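Local structure of alkylpurine DNA glycosylase AlkC (Pseudomonas fluorescens, 5VHV) at residues 22-27 against 72-77; 228-233 against 243-248. The protein is a DNA glycosylase that excises alkylated purine bases from DNA as part of base excision repair, without flipping the damaged nucleotide out of the duplex. One frame throughout, in Å; residues are numbered along the deposited sequence.

Contact 1. Residues 22-27 against 72-77; sequences TAVYPA and LYALAP
Val24 CG1 lies 3.8 Å from Ala74 CB, a purely apolar meeting between the last turn of helix 11-24 and the end of helix 65-75. Leading up to it, the methyl of Ala23 rests on Arg78, just beyond segment 72-77. Val24 then carries the contact. With CG1 anti to the carbonyl carbon (chi1 -52°), that methyl lies alongside the Ala74 methyl and 4.0 Å from Ala74 C. The same CG1 approaches the next peptide as well, at 4.1 Å from Leu75 N. Because alanine carries so short a side chain, the backbones come near: Val24 CA and Ala74 CA are 6.5 Å apart. Leu75 flanks this spot, its side chain turned onto Glu20 and Met21 one turn earlier in helix 11-24, so the two helices also pack beside the valine. Such helix-on-helix packing builds the HEAT-like helical repeat architecture of the AlkC/AlkD family of DNA glycosylases. At Tyr25 the backbone departs from helical angles (phi/psi -148/86°), and its side chain touches Pro62. No hydrogen bond or charge pair joins segments 22-27 and 72-77, so their mutual fit rests on the shapes of a branched and a small side chain, with no directional bond between them.

Contact 2. Residues 228-233 against 243-248; sequences HALRSL and TLMGAG
Leu230 and Leu244 set their side chains at about a right angle, and the meeting is made by one methyl of each: Leu230 CD1 is 3.7 Å from Leu244 CD1. The Leu230 methyl also approaches the root of its partner, 4.1 Å from Leu244 CB, so it crosses the inner part of that side chain as well as its end. The first bond of the Leu230 side chain points toward segment 243-248, and CG anti to the carbonyl carbon (chi1 -67°) places CD1 against Leu244. Met245 supplies a second neighbour. Its side chain bends so that CE stands 4.3 Å from Leu230 CD1, and seen from that methyl the directions to Met245 CE and Leu244 CD1 are nearly perpendicular. Leu209 and Ile212 of helix 205-213 pack on Leu230 too, and Ile212 also touches Leu244.

Both segments turn a helix end here. Leu230 is the first residue beyond helix 220-229 and the N-cap of helix 231-235, whereas helix 239-244 finishes in a Schellman motif at Gly246, with positive phi and two bonds back into the last turn, among them Gly246 N to Thr243 O at 3.0 Å. The leucines thus join helix ends in the last part of the HEAT-like helical domain, shortly before the beta domain.

The polar side of 228-233 faces the DNA. Arg231 NH1 donates to His228 O over 3.0 Å with an N-H...O angle of 160°. That oxygen lies nearly in the guanidinium plane, yet the donor stands 42° out of the carbonyl plane. A further bond from NH1 to Asn195 OD1 restrains the guanidinium, while Arg231 packs on a modified base and His228, stacked on Trp224, on a phosphate.

Overall arrangement
Contact 1 and contact 2 lie on opposite sides of the chain's centre, with centres about 49 Å apart and nearest atoms about 29 Å apart, so they do not touch. They come in series along the chain: 22-27 and 72-77 pair before 228-233 and 243-248. Both join helix ends in the alpha-helical part, which runs to helix 239-244, and they share no helix. Contact 1 belongs to its early helices, away from the DNA, its nearest atom about 17 Å from the bound nucleic acid. The nearest atom of contact 2 is about 4 Å from the bound nucleic acid. Contact 2 also adjoins the link to the C-terminal beta domain, an immunoglobulin-like fold in AlkC, which begins at strand 253-265.

Contact 1. Residues 22-27 against 72-77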
loop_
_atom_site.group_PDB
_atom_site.type_symbol
_atom_site.label_atom_id
_atom_site.label_comp_id
_atom_site.label_asym_id
_atom_site.label_seq_id
_atom_site.Cartn_x
_atom_site.Cartn_y
_atom_site.Cartn_z
ATOM N N THR A 22 15.241 27.152 15.240
ATOM C CA THR A 22 16.056 28.162 15.899
ATOM C C THR A 22 17.470 27.649 16.135
ATOM O O THR A 22 18.440 28.415 16.052
ATOM C CB THR A 22 15.392 28.581 17.218
ATOM O OG1 THR A 22 14.242 29.386 16.929
ATOM C CG2 THR A 22 16.350 29.364 18.108
ATOM N N ALA A 23 17.611 26.358 16.440
ATOM C CA ALA A 23 18.941 25.810 16.685
ATOM C C ALA A 23 19.801 25.868 15.428
ATOM O O ALA A 23 21.002 26.141 15.513
ATOM C CB ALA A 23 18.852 24.369 17.205
ATOM N N VAL A 24 19.214 25.616 14.250
ATOM C CA VAL A 24 20.002 25.676 13.014
ATOM C C VAL A 24 20.049 27.087 12.431
ATOM O O VAL A 24 20.916 27.376 11.589
ATOM C CB VAL A 24 19.496 24.701 11.930
ATOM C CG1 VAL A 24 19.372 23.283 12.491
ATOM C CG2 VAL A 24 18.180 25.140 11.326
ATOM N N TYR A 25 19.169 27.977 12.881
ATOM C CA TYR A 25 18.994 29.291 12.261
ATOM C C TYR A 25 18.608 30.260 13.361
ATOM O O TYR A 25 17.421 30.491 13.623
ATOM C CB TYR A 25 17.928 29.228 11.170
ATOM C CG TYR A 25 17.593 30.526 10.470
ATOM C CD1 TYR A 25 18.559 31.513 10.255
ATOM C CD2 TYR A 25 16.309 30.764 10.023
ATOM C CE1 TYR A 25 18.238 32.693 9.599
ATOM C CE2 TYR A 25 15.978 31.949 9.367
ATOM C CZ TYR A 25 16.946 32.899 9.154
ATOM O OH TYR A 25 16.594 34.077 8.497
ATOM N N PRO A 26 19.595 30.838 14.050
ATOM C CA PRO A 26 19.290 31.610 15.267
ATOM C C PRO A 26 18.303 32.745 15.055
ATOM O O PRO A 26 17.511 33.032 15.958
ATOM C CB PRO A 26 20.673 32.121 15.696
ATOM C CG PRO A 26 21.595 31.062 15.241
ATOM C CD PRO A 26 21.035 30.552 13.930
ATOM N N ALA A 27 18.303 33.380 13.887
ATOM C CA ALA A 27 17.404 34.488 13.592
ATOM C C ALA A 27 16.013 34.034 13.143
ATOM O O ALA A 27 15.199 34.866 12.733
ATOM C CB ALA A 27 18.032 35.386 12.521
ATOM N N LEU A 72 17.278 23.339 5.992
ATOM C CA LEU A 72 16.440 22.156 6.125
ATOM C C LEU A 72 17.270 20.869 6.094
ATOM O O LEU A 72 16.904 19.879 6.747
ATOM C CB LEU A 72 15.382 22.169 5.029
ATOM C CG LEU A 72 14.392 23.363 5.070
ATOM C CD1 LEU A 72 13.404 23.232 3.920
ATOM C CD2 LEU A 72 13.630 23.454 6.395
ATOM N N TYR A 73 18.389 20.859 5.359
ATOM C CA TYR A 73 19.319 19.739 5.465
ATOM C C TYR A 73 19.788 19.558 6.904
ATOM O O TYR A 73 19.887 18.425 7.393
ATOM C CB TYR A 73 20.532 19.947 4.560
ATOM C CG TYR A 73 20.437 19.412 3.142
ATOM C CD1 TYR A 73 19.387 19.768 2.300
ATOM C CD2 TYR A 73 21.424 18.558 2.638
ATOM C CE1 TYR A 73 19.324 19.296 0.992
ATOM C CE2 TYR A 73 21.378 18.079 1.334
ATOM C CZ TYR A 73 20.325 18.448 0.511
ATOM O OH TYR A 73 20.281 17.977 -0.789
ATOM N N ALA A 74 20.112 20.662 7.594
ATOM C CA ALA A 74 20.558 20.551 8.979
ATOM C C ALA A 74 19.412 20.200 9.910
ATOM O O ALA A 74 19.626 19.528 10.929
ATOM C CB ALA A 74 21.218 21.844 9.440
ATOM N N LEU A 75 18.191 20.621 9.566
ATOM C CA LEU A 75 17.042 20.341 10.413
ATOM C C LEU A 75 16.691 18.852 10.402
ATOM O O LEU A 75 16.267 18.308 11.429
ATOM C CB LEU A 75 15.844 21.170 9.948
ATOM C CG LEU A 75 14.589 21.052 10.813
ATOM C CD1 LEU A 75 14.790 21.679 12.167
ATOM C CD2 LEU A 75 13.371 21.642 10.080
ATOM N N ALA A 76 16.889 18.177 9.274
ATOM C CA ALA A 76 16.360 16.821 9.124
ATOM C C ALA A 76 16.782 15.876 10.242
ATOM O O ALA A 76 15.898 15.251 10.847
ATOM C CB ALA A 76 16.748 16.277 7.745
ATOM N N PRO A 77 18.066 15.751 10.599
ATOM C CA PRO A 77 18.441 14.813 11.683
ATOM C C PRO A 77 18.003 15.245 13.079
ATOM O O PRO A 77 18.062 14.426 14.003
ATOM C CB PRO A 77 19.972 14.753 11.580
ATOM C CG PRO A 77 20.360 16.047 10.923
ATOM C CD PRO A 77 19.250 16.333 9.940
#

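Contact 2. Residues 228-233 against 243-248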
loop_
_atom_site.group_PDB
_atom_site.type_symbol
_atom_site.label_atom_id
_atom_site.label_comp_id
_atom_site.label_asym_id
_atom_site.label_seq_id
_atom_site.Cartn_x
_atom_site.Cartn_y
_atom_site.Cartn_z
ATOM N N HIS A 228 3.005 -11.529 -3.900
ATOM C CA HIS A 228 2.324 -10.343 -3.399
ATOM C C HIS A 228 1.906 -9.394 -4.517
ATOM O O HIS A 228 0.902 -8.700 -4.373
ATOM C CB HIS A 228 3.214 -9.689 -2.350
ATOM C CG HIS A 228 3.346 -10.547 -1.137
ATOM N ND1 HIS A 228 2.479 -10.456 -0.068
ATOM C CD2 HIS A 228 4.170 -11.587 -0.868
ATOM C CE1 HIS A 228 2.802 -11.368 0.834
ATOM N NE2 HIS A 228 3.819 -12.072 0.369
ATOM N N ALA A 229 2.621 -9.406 -5.640
ATOM C CA ALA A 229 2.217 -8.652 -6.819
ATOM C C ALA A 229 0.896 -9.169 -7.362
ATOM O O ALA A 229 0.059 -8.395 -7.835
ATOM C CB ALA A 229 3.293 -8.779 -7.902
ATOM N N LEU A 230 0.724 -10.489 -7.346
ATOM C CA LEU A 230 -0.413 -11.153 -7.956
ATOM C C LEU A 230 -1.566 -11.352 -6.985
ATOM O O LEU A 230 -2.554 -12.001 -7.342
ATOM C CB LEU A 230 0.015 -12.506 -8.514
ATOM C CG LEU A 230 0.989 -12.471 -9.704
ATOM C CD1 LEU A 230 1.562 -13.844 -10.014
ATOM C CD2 LEU A 230 0.294 -11.890 -10.921
ATOM N N ARG A 231 -1.493 -10.766 -5.795
ATOM C CA ARG A 231 -2.454 -11.116 -4.746
ATOM C C ARG A 231 -3.890 -10.796 -5.133
ATOM O O ARG A 231 -4.806 -11.527 -4.732
ATOM C CB ARG A 231 -2.075 -10.420 -3.447
ATOM C CG ARG A 231 -2.225 -8.880 -3.432
ATOM C CD ARG A 231 -1.582 -8.382 -2.159
ATOM N NE ARG A 231 -1.768 -6.974 -1.854
ATOM C CZ ARG A 231 -0.912 -6.004 -2.158
ATOM N NH1 ARG A 231 0.175 -6.256 -2.859
ATOM N NH2 ARG A 231 -1.145 -4.774 -1.730
ATOM N N SER A 232 -4.124 -9.714 -5.883
ATOM C CA SER A 232 -5.491 -9.395 -6.278
ATOM C C SER A 232 -5.977 -10.367 -7.344
ATOM O O SER A 232 -7.100 -10.878 -7.273
ATOM C CB SER A 232 -5.578 -7.941 -6.773
ATOM O OG SER A 232 -5.185 -7.030 -5.752
ATOM N N LEU A 233 -5.126 -10.681 -8.319
ATOM C CA LEU A 233 -5.530 -11.635 -9.350
ATOM C C LEU A 233 -5.753 -13.026 -8.765
ATOM O O LEU A 233 -6.648 -13.747 -9.220
ATOM C CB LEU A 233 -4.487 -11.684 -10.465
ATOM C CG LEU A 233 -4.294 -10.368 -11.238
ATOM C CD1 LEU A 233 -3.255 -10.512 -12.359
ATOM C CD2 LEU A 233 -5.606 -9.885 -11.823
ATOM N N THR A 243 -1.529 -20.414 -11.498
ATOM C CA THR A 243 -0.545 -21.333 -12.055
ATOM C C THR A 243 0.867 -20.908 -11.670
ATOM O O THR A 243 1.723 -21.751 -11.369
ATOM C CB THR A 243 -0.700 -21.406 -13.579
ATOM O OG1 THR A 243 -1.983 -21.956 -13.922
ATOM C CG2 THR A 243 0.386 -22.300 -14.216
ATOM N N LEU A 244 1.135 -19.604 -11.672
ATOM C CA LEU A 244 2.443 -19.139 -11.223
ATOM C C LEU A 244 2.696 -19.520 -9.770
ATOM O O LEU A 244 3.845 -19.716 -9.379
ATOM C CB LEU A 244 2.560 -17.613 -11.415
ATOM C CG LEU A 244 2.804 -17.193 -12.860
ATOM C CD1 LEU A 244 2.462 -15.731 -13.030
ATOM C CD2 LEU A 244 4.244 -17.457 -13.271
ATOM N N MET A 245 1.642 -19.646 -8.962
ATOM C CA MET A 245 1.779 -20.060 -7.574
ATOM C C MET A 245 1.749 -21.574 -7.393
ATOM O O MET A 245 1.800 -22.047 -6.253
ATOM C CB MET A 245 0.667 -19.418 -6.731
ATOM C CG MET A 245 0.675 -17.900 -6.787
ATOM S SD MET A 245 2.164 -17.236 -6.033
ATOM C CE MET A 245 3.181 -16.853 -7.444
ATOM N N GLY A 246 1.691 -22.340 -8.476
ATOM C CA GLY A 246 1.632 -23.785 -8.383
ATOM C C GLY A 246 0.283 -24.356 -8.027
ATOM O O GLY A 246 0.190 -25.563 -7.748
ATOM N N ALA A 247 -0.771 -23.533 -8.068
ATOM C CA ALA A 247 -2.121 -23.912 -7.667
ATOM C C ALA A 247 -3.139 -23.625 -8.771
ATOM O O ALA A 247 -4.292 -23.272 -8.502
ATOM C CB ALA A 247 -2.503 -23.184 -6.378
ATOM N N GLY A 248 -2.735 -23.780 -10.026
ATOM C CA GLY A 248 -3.627 -23.502 -11.131
ATOM C C GLY A 248 -4.492 -24.682 -11.550
ATOM O O GLY A 248 -5.527 -24.491 -12.193
#